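Local coordinates for protein putative O-GlcNAcase nagJ (Clostridium perfringens, PDB 6PV5) that probably acts as a hexosaminidase of glycoside hydrolase family 84, this chain being the part that holds the catalytic domain, at residues 444-456 with 465-477. Numbering follows the deposited sequence.
Sequences ASKISTLTGADYG and EKSWDKAIEIIAG. With EDO (1,2-ethanediol), chain C.
Ser467 meets Asp454 through a hydrogen bond of 2.8 Å from Ser467 OG to Asp454 OD2, a worked example of how two helices can be pinned at one end by a polar pair and packed by apolar side chains along the rest. The serine hydroxyl lies anti to its backbone N (chi1 -174°) and reaches the anti lone pair of the carboxylate oxygen. One residue on, Trp468 offers an edge: its CD1 stands 3.6 Å from Ile447 CG2, near the plane of the indole, while Ile472 CD1 lies over one face and NE1 hydrogen-bonds to Leu417 O. The small side chain of Ala471 fits where the axes come to 8.6 Å at closest approach, its methyl CB 3.6 Å from Ile447 O and also against Leu450 CB and Thr451 CG2. The side chain of Ile447 sits as a knob in the hole formed by Trp468, Ala471, Ile472 and Ile475. Helix 446-456 follows the eighth strand, 431-436, of the parallel (beta/alpha)8 barrel, and the N-to-C directions of helices 446-456 and 465-476 make an angle of 128°. Ile474 CG2 then touches Leu450 CD1 at 3.7 Å. Ile475 CB rests against Ile447 CG1. With chi1 at -65°, Ile475 CG1 lies 3.7 Å from Leu450 CD1, and its CD1 runs on to Lys446 CB, 3.6 Å away; that lysine's ammonium pairs with Asp207 and Asp443.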
ATOM      1  N   ALA A 444      -5.595   5.794  -8.454  1.00 25.57           N
ATOM      2  CA  ALA A 444      -5.720   4.439  -8.977  1.00 26.62           C
ATOM      3  C   ALA A 444      -4.859   3.465  -8.157  1.00 29.05           C
ATOM      4  O   ALA A 444      -5.111   2.256  -8.170  1.00 26.99           O
ATOM      5  CB  ALA A 444      -5.378   4.419 -10.455  1.00 21.37           C
ATOM      6  N   SER A 445      -3.886   4.012  -7.404  1.00 28.48           N
ATOM      7  CA  SER A 445      -2.976   3.243  -6.558  1.00 28.58           C
ATOM      8  C   SER A 445      -3.646   2.867  -5.234  1.00 29.25           C
ATOM      9  O   SER A 445      -3.136   2.051  -4.486  1.00 30.01           O
ATOM     10  CB  SER A 445      -1.727   4.030  -6.264  1.00 23.75           C
ATOM     11  OG  SER A 445      -0.831   3.957  -7.347  1.00 26.98           O
ATOM     12  N   LYS A 446      -4.772   3.489  -4.908  1.00 27.30           N
ATOM     13  CA  LYS A 446      -5.253   3.343  -3.544  1.00 28.58           C
ATOM     14  C   LYS A 446      -5.676   1.915  -3.183  1.00 27.07           C
ATOM     15  O   LYS A 446      -5.407   1.489  -2.077  1.00 26.27           O
ATOM     16  CB  LYS A 446      -6.307   4.394  -3.203  1.00 25.33           C
ATOM     17  CG  LYS A 446      -5.728   5.794  -3.131  1.00 27.33           C
ATOM     18  CD  LYS A 446      -6.755   6.837  -2.738  1.00 31.38           C
ATOM     19  CE  LYS A 446      -6.200   8.250  -2.789  1.00 30.54           C
ATOM     20  NZ  LYS A 446      -7.278   9.228  -2.495  1.00 33.68           N
ATOM     21  N   ILE A 447      -6.404   1.215  -4.061  1.00 27.01           N
ATOM     22  CA  ILE A 447      -6.880  -0.119  -3.739  1.00 26.51           C
ATOM     23  C   ILE A 447      -5.724  -1.025  -3.318  1.00 24.80           C
ATOM     24  O   ILE A 447      -5.782  -1.608  -2.230  1.00 26.75           O
ATOM     25  CB  ILE A 447      -7.798  -0.723  -4.829  1.00 32.96           C
ATOM     26  CG1 ILE A 447      -9.127   0.040  -4.909  1.00 31.37           C
ATOM     27  CG2 ILE A 447      -8.054  -2.202  -4.572  1.00 30.52           C
ATOM     28  CD1 ILE A 447      -9.744   0.021  -6.289  1.00 30.60           C
ATOM     29  N   SER A 448      -4.668  -1.105  -4.136  1.00 22.64           N
ATOM     30  CA  SER A 448      -3.550  -1.975  -3.822  1.00 22.48           C
ATOM     31  C   SER A 448      -2.872  -1.516  -2.533  1.00 25.64           C
ATOM     32  O   SER A 448      -2.607  -2.333  -1.662  1.00 26.66           O
ATOM     33  CB  SER A 448      -2.577  -2.066  -4.976  1.00 22.59           C
ATOM     34  OG  SER A 448      -3.265  -2.438  -6.168  1.00 24.50           O
ATOM     35  N   THR A 449      -2.605  -0.202  -2.422  1.00 25.96           N
ATOM     36  CA  THR A 449      -1.957   0.381  -1.258  1.00 26.66           C
ATOM     37  C   THR A 449      -2.693   0.029   0.042  1.00 30.25           C
ATOM     38  O   THR A 449      -2.052  -0.235   1.061  1.00 33.50           O
ATOM     39  CB  THR A 449      -1.745   1.889  -1.409  1.00 24.41           C
ATOM     40  OG1 THR A 449      -1.049   2.106  -2.634  1.00 25.89           O
ATOM     41  CG2 THR A 449      -0.881   2.452  -0.304  1.00 26.60           C
ATOM     42  N   LEU A 450      -4.026   0.036   0.018  1.00 27.39           N
ATOM     43  CA  LEU A 450      -4.782  -0.257   1.223  1.00 29.30           C
ATOM     44  C   LEU A 450      -4.643  -1.732   1.599  1.00 29.70           C
ATOM     45  O   LEU A 450      -4.650  -2.052   2.788  1.00 30.64           O
ATOM     46  CB  LEU A 450      -6.260   0.092   1.024  1.00 27.09           C
ATOM     47  CG  LEU A 450      -6.593   1.582   1.021  1.00 33.11           C
ATOM     48  CD1 LEU A 450      -8.019   1.789   0.537  1.00 26.73           C
ATOM     49  CD2 LEU A 450      -6.413   2.175   2.417  1.00 29.80           C
ATOM     50  N   THR A 451      -4.569  -2.630   0.601  1.00 29.35           N
ATOM     51  CA  THR A 451      -4.359  -4.037   0.923  1.00 26.75           C
ATOM     52  C   THR A 451      -2.973  -4.163   1.549  1.00 26.26           C
ATOM     53  O   THR A 451      -2.773  -4.996   2.433  1.00 26.01           O
ATOM     54  CB  THR A 451      -4.607  -4.999  -0.254  1.00 24.14           C
ATOM     55  OG1 THR A 451      -3.631  -4.767  -1.271  1.00 23.76           O
ATOM     56  CG2 THR A 451      -5.994  -4.896  -0.858  1.00 23.17           C
ATOM     57  N   GLY A 452      -2.047  -3.316   1.083  1.00 25.23           N
ATOM     58  CA  GLY A 452      -0.713  -3.214   1.649  1.00 29.57           C
ATOM     59  C   GLY A 452      -0.738  -2.759   3.116  1.00 32.06           C
ATOM     60  O   GLY A 452       0.061  -3.232   3.925  1.00 29.33           O
ATOM     61  N   ALA A 453      -1.651  -1.831   3.444  1.00 32.83           N
ATOM     62  CA  ALA A 453      -1.838  -1.365   4.818  1.00 32.88           C
ATOM     63  C   ALA A 453      -2.303  -2.520   5.702  1.00 32.02           C
ATOM     64  O   ALA A 453      -1.897  -2.620   6.857  1.00 31.87           O
ATOM     65  CB  ALA A 453      -2.835  -0.231   4.874  1.00 31.98           C
ATOM     66  N   ASP A 454      -3.179  -3.358   5.147  1.00 29.43           N
ATOM     67  CA  ASP A 454      -3.791  -4.465   5.862  1.00 31.46           C
ATOM     68  C   ASP A 454      -2.745  -5.552   6.134  1.00 33.35           C
ATOM     69  O   ASP A 454      -2.697  -6.126   7.225  1.00 32.76           O
ATOM     70  CB  ASP A 454      -5.026  -4.956   5.104  1.00 32.30           C
ATOM     71  CG  ASP A 454      -5.847  -5.999   5.835  1.00 34.81           C
ATOM     72  OD1 ASP A 454      -5.954  -5.904   7.067  1.00 40.04           O
ATOM     73  OD2 ASP A 454      -6.380  -6.899   5.165  1.00 37.77           O
ATOM     74  N   TYR A 455      -1.933  -5.845   5.113  1.00 31.55           N
ATOM     75  CA  TYR A 455      -0.904  -6.859   5.192  1.00 32.41           C
ATOM     76  C   TYR A 455       0.172  -6.408   6.178  1.00 32.56           C
ATOM     77  O   TYR A 455       0.616  -7.212   6.986  1.00 30.04           O
ATOM     78  CB  TYR A 455      -0.253  -7.114   3.831  1.00 29.96           C
ATOM     79  CG  TYR A 455       0.965  -8.002   3.930  1.00 28.79           C
ATOM     80  CD1 TYR A 455       0.842  -9.375   4.136  1.00 29.38           C
ATOM     81  CD2 TYR A 455       2.238  -7.464   3.862  1.00 28.01           C
ATOM     82  CE1 TYR A 455       1.955 -10.196   4.234  1.00 28.95           C
ATOM     83  CE2 TYR A 455       3.361  -8.272   3.955  1.00 28.75           C
ATOM     84  CZ  TYR A 455       3.216  -9.631   4.172  1.00 27.60           C
ATOM     85  OH  TYR A 455       4.330 -10.414   4.249  1.00 28.82           O
ATOM     86  N   GLY A 456       0.592  -5.137   6.056  1.00 32.19           N
ATOM     87  CA  GLY A 456       1.614  -4.543   6.894  1.00 33.84           C
ATOM     88  C   GLY A 456       1.192  -4.562   8.361  1.00 39.04           C
ATOM     89  O   GLY A 456       2.012  -4.818   9.248  1.00 40.22           O
ATOM     90  N   GLU A 465      -7.796 -11.870  -1.073  1.00 33.88           N
ATOM     91  CA  GLU A 465      -9.049 -11.663  -1.782  1.00 34.85           C
ATOM     92  C   GLU A 465     -10.052 -10.947  -0.891  1.00 34.49           C
ATOM     93  O   GLU A 465     -10.769 -10.060  -1.353  1.00 32.76           O
ATOM     94  CB  GLU A 465      -9.644 -12.990  -2.257  1.00 36.64           C
ATOM     95  CG  GLU A 465     -10.578 -12.806  -3.444  1.00 49.43           C
ATOM     96  CD  GLU A 465      -9.898 -12.856  -4.808  1.00 53.45           C
ATOM     97  OE1 GLU A 465      -8.642 -12.925  -4.854  1.00 55.72           O
ATOM     98  OE2 GLU A 465     -10.628 -12.849  -5.832  1.00 61.27           O
ATOM     99  N   LYS A 466     -10.107 -11.346   0.387  1.00 35.82           N
ATOM    100  CA  LYS A 466     -11.021 -10.725   1.329  1.00 33.45           C
ATOM    101  C   LYS A 466     -10.556  -9.291   1.605  1.00 32.98           C
ATOM    102  O   LYS A 466     -11.360  -8.376   1.757  1.00 33.37           O
ATOM    103  CB  LYS A 466     -11.201 -11.620   2.564  1.00 36.07           C
ATOM    104  N   SER A 467      -9.243  -9.096   1.682  1.00 33.00           N
ATOM    105  CA  SER A 467      -8.677  -7.773   1.888  1.00 32.97           C
ATOM    106  C   SER A 467      -9.012  -6.867   0.697  1.00 32.64           C
ATOM    107  O   SER A 467      -9.406  -5.728   0.886  1.00 29.54           O
ATOM    108  CB  SER A 467      -7.190  -7.880   2.073  1.00 31.26           C
ATOM    109  OG  SER A 467      -6.643  -6.623   2.420  1.00 32.64           O
ATOM    110  N   TRP A 468      -8.852  -7.394  -0.527  1.00 31.20           N
ATOM    111  CA  TRP A 468      -9.156  -6.684  -1.762  1.00 29.25           C
ATOM    112  C   TRP A 468     -10.609  -6.214  -1.773  1.00 29.24           C
ATOM    113  O   TRP A 468     -10.891  -5.073  -2.110  1.00 26.92           O
ATOM    114  CB  TRP A 468      -8.882  -7.631  -2.928  1.00 28.45           C
ATOM    115  CG  TRP A 468      -8.859  -7.013  -4.289  1.00 30.43           C
ATOM    116  CD1 TRP A 468      -8.331  -5.809  -4.666  1.00 26.82           C
ATOM    117  CD2 TRP A 468      -9.308  -7.666  -5.486  1.00 30.58           C
ATOM    118  NE1 TRP A 468      -8.456  -5.662  -6.022  1.00 28.63           N
ATOM    119  CE2 TRP A 468      -9.040  -6.786  -6.553  1.00 31.44           C
ATOM    120  CE3 TRP A 468      -9.868  -8.927  -5.756  1.00 34.83           C
ATOM    121  CZ2 TRP A 468      -9.346  -7.125  -7.873  1.00 32.90           C
ATOM    122  CZ3 TRP A 468     -10.201  -9.252  -7.058  1.00 36.15           C
ATOM    123  CH2 TRP A 468      -9.922  -8.360  -8.102  1.00 35.04           C
ATOM    124  N   ASP A 469     -11.529  -7.100  -1.381  1.00 30.19           N
ATOM    125  CA  ASP A 469     -12.934  -6.725  -1.293  1.00 34.43           C
ATOM    126  C   ASP A 469     -13.130  -5.480  -0.429  1.00 32.78           C
ATOM    127  O   ASP A 469     -13.896  -4.596  -0.818  1.00 31.48           O
ATOM    128  CB  ASP A 469     -13.848  -7.879  -0.863  1.00 35.97           C
ATOM    129  CG  ASP A 469     -13.926  -9.009  -1.875  1.00 40.72           C
ATOM    130  OD1 ASP A 469     -13.662  -8.753  -3.074  1.00 40.70           O
ATOM    131  OD2 ASP A 469     -14.248 -10.144  -1.458  1.00 50.10           O
ATOM    132  N   LYS A 470     -12.469  -5.426   0.739  1.00 31.55           N
ATOM    133  CA  LYS A 470     -12.663  -4.311   1.656  1.00 31.76           C
ATOM    134  C   LYS A 470     -12.050  -3.039   1.085  1.00 28.38           C
ATOM    135  O   LYS A 470     -12.600  -1.958   1.273  1.00 32.09           O
ATOM    136  CB  LYS A 470     -12.003  -4.531   3.024  1.00 36.32           C
ATOM    137  CG  LYS A 470     -12.646  -5.614   3.883  1.00 49.51           C
ATOM    138  CD  LYS A 470     -13.951  -5.186   4.532  1.00 58.97           C
ATOM    139  CE  LYS A 470     -14.592  -6.295   5.343  1.00 63.11           C
ATOM    140  NZ  LYS A 470     -13.563  -7.141   5.997  1.00 66.75           N
ATOM    141  N   ALA A 471     -10.889  -3.157   0.445  1.00 25.46           N
ATOM    142  CA  ALA A 471     -10.258  -1.965  -0.106  1.00 28.42           C
ATOM    143  C   ALA A 471     -11.104  -1.381  -1.242  1.00 26.42           C
ATOM    144  O   ALA A 471     -11.207  -0.164  -1.381  1.00 28.16           O
ATOM    145  CB  ALA A 471      -8.855  -2.274  -0.573  1.00 24.78           C
ATOM    146  N   ILE A 472     -11.667  -2.252  -2.082  1.00 27.51           N
ATOM    147  CA  ILE A 472     -12.528  -1.812  -3.178  1.00 28.73           C
ATOM    148  C   ILE A 472     -13.757  -1.114  -2.605  1.00 29.89           C
ATOM    149  O   ILE A 472     -14.176  -0.083  -3.113  1.00 31.52           O
ATOM    150  CB  ILE A 472     -12.915  -2.994  -4.083  1.00 26.16           C
ATOM    151  CG1 ILE A 472     -11.723  -3.437  -4.932  1.00 27.74           C
ATOM    152  CG2 ILE A 472     -14.125  -2.638  -4.946  1.00 26.97           C
ATOM    153  CD1 ILE A 472     -11.939  -4.746  -5.662  1.00 31.36           C
ATOM    154  N   GLU A 473     -14.308  -1.652  -1.512  1.00 32.77           N
ATOM    155  CA  GLU A 473     -15.470  -1.029  -0.888  1.00 33.06           C
ATOM    156  C   GLU A 473     -15.105   0.364  -0.380  1.00 33.71           C
ATOM    157  O   GLU A 473     -15.885   1.306  -0.520  1.00 33.16           O
ATOM    158  CB  GLU A 473     -15.971  -1.890   0.269  1.00 34.86           C
ATOM    159  CG  GLU A 473     -17.162  -1.303   0.998  1.00 42.06           C
ATOM    160  CD  GLU A 473     -17.841  -2.270   1.961  1.00 53.88           C
ATOM    161  OE1 GLU A 473     -17.155  -2.819   2.867  1.00 54.51           O
ATOM    162  OE2 GLU A 473     -19.061  -2.487   1.804  1.00 61.68           O
ATOM    163  N   ILE A 474     -13.916   0.489   0.222  1.00 33.11           N
ATOM    164  CA  ILE A 474     -13.480   1.771   0.754  1.00 31.79           C
ATOM    165  C   ILE A 474     -13.369   2.779  -0.395  1.00 31.53           C
ATOM    166  O   ILE A 474     -13.696   3.937  -0.224  1.00 32.56           O
ATOM    167  CB  ILE A 474     -12.142   1.606   1.507  1.00 32.69           C
ATOM    168  CG1 ILE A 474     -12.347   0.899   2.854  1.00 33.93           C
ATOM    169  CG2 ILE A 474     -11.394   2.942   1.650  1.00 28.19           C
ATOM    170  CD1 ILE A 474     -11.065   0.363   3.475  1.00 34.99           C
ATOM    171  N   ILE A 475     -12.873   2.344  -1.559  1.00 31.91           N
ATOM    172  CA  ILE A 475     -12.494   3.260  -2.624  1.00 30.76           C
ATOM    173  C   ILE A 475     -13.677   3.516  -3.569  1.00 31.39           C
ATOM    174  O   ILE A 475     -13.850   4.655  -4.030  1.00 30.08           O
ATOM    175  CB  ILE A 475     -11.207   2.772  -3.331  1.00 33.02           C
ATOM    176  CG1 ILE A 475     -10.005   2.797  -2.381  1.00 32.15           C
ATOM    177  CG2 ILE A 475     -10.902   3.546  -4.610  1.00 32.83           C
ATOM    178  CD1 ILE A 475      -9.676   4.179  -1.851  1.00 39.51           C
ATOM    179  N   ALA A 476     -14.523   2.496  -3.800  1.00 29.82           N
ATOM    180  CA  ALA A 476     -15.556   2.581  -4.833  1.00 28.94           C
ATOM    181  C   ALA A 476     -16.961   2.731  -4.240  1.00 33.96           C
ATOM    182  O   ALA A 476     -17.926   2.971  -4.974  1.00 36.56           O
ATOM    183  CB  ALA A 476     -15.480   1.372  -5.742  1.00 24.93           C
ATOM    184  N   GLY A 477     -17.098   2.494  -2.929  1.00 34.70           N
ATOM    185  CA  GLY A 477     -18.354   2.734  -2.234  1.00 33.69           C
ATOM    186  C   GLY A 477     -19.488   1.852  -2.755  1.00 36.72           C
ATOM    187  O   GLY A 477     -19.369   0.633  -2.822  1.00 36.86           O
TER
HETATM  188  C1  EDO C 602     -15.854  -5.626  -3.513  1.00 48.89           C
HETATM  189  O1  EDO C 602     -16.164  -5.003  -2.271  1.00 45.07           O
HETATM  190  C2  EDO C 602     -16.683  -6.818  -3.840  1.00 50.68           C
HETATM  191  O2  EDO C 602     -18.010  -6.762  -3.332  1.00 50.17           O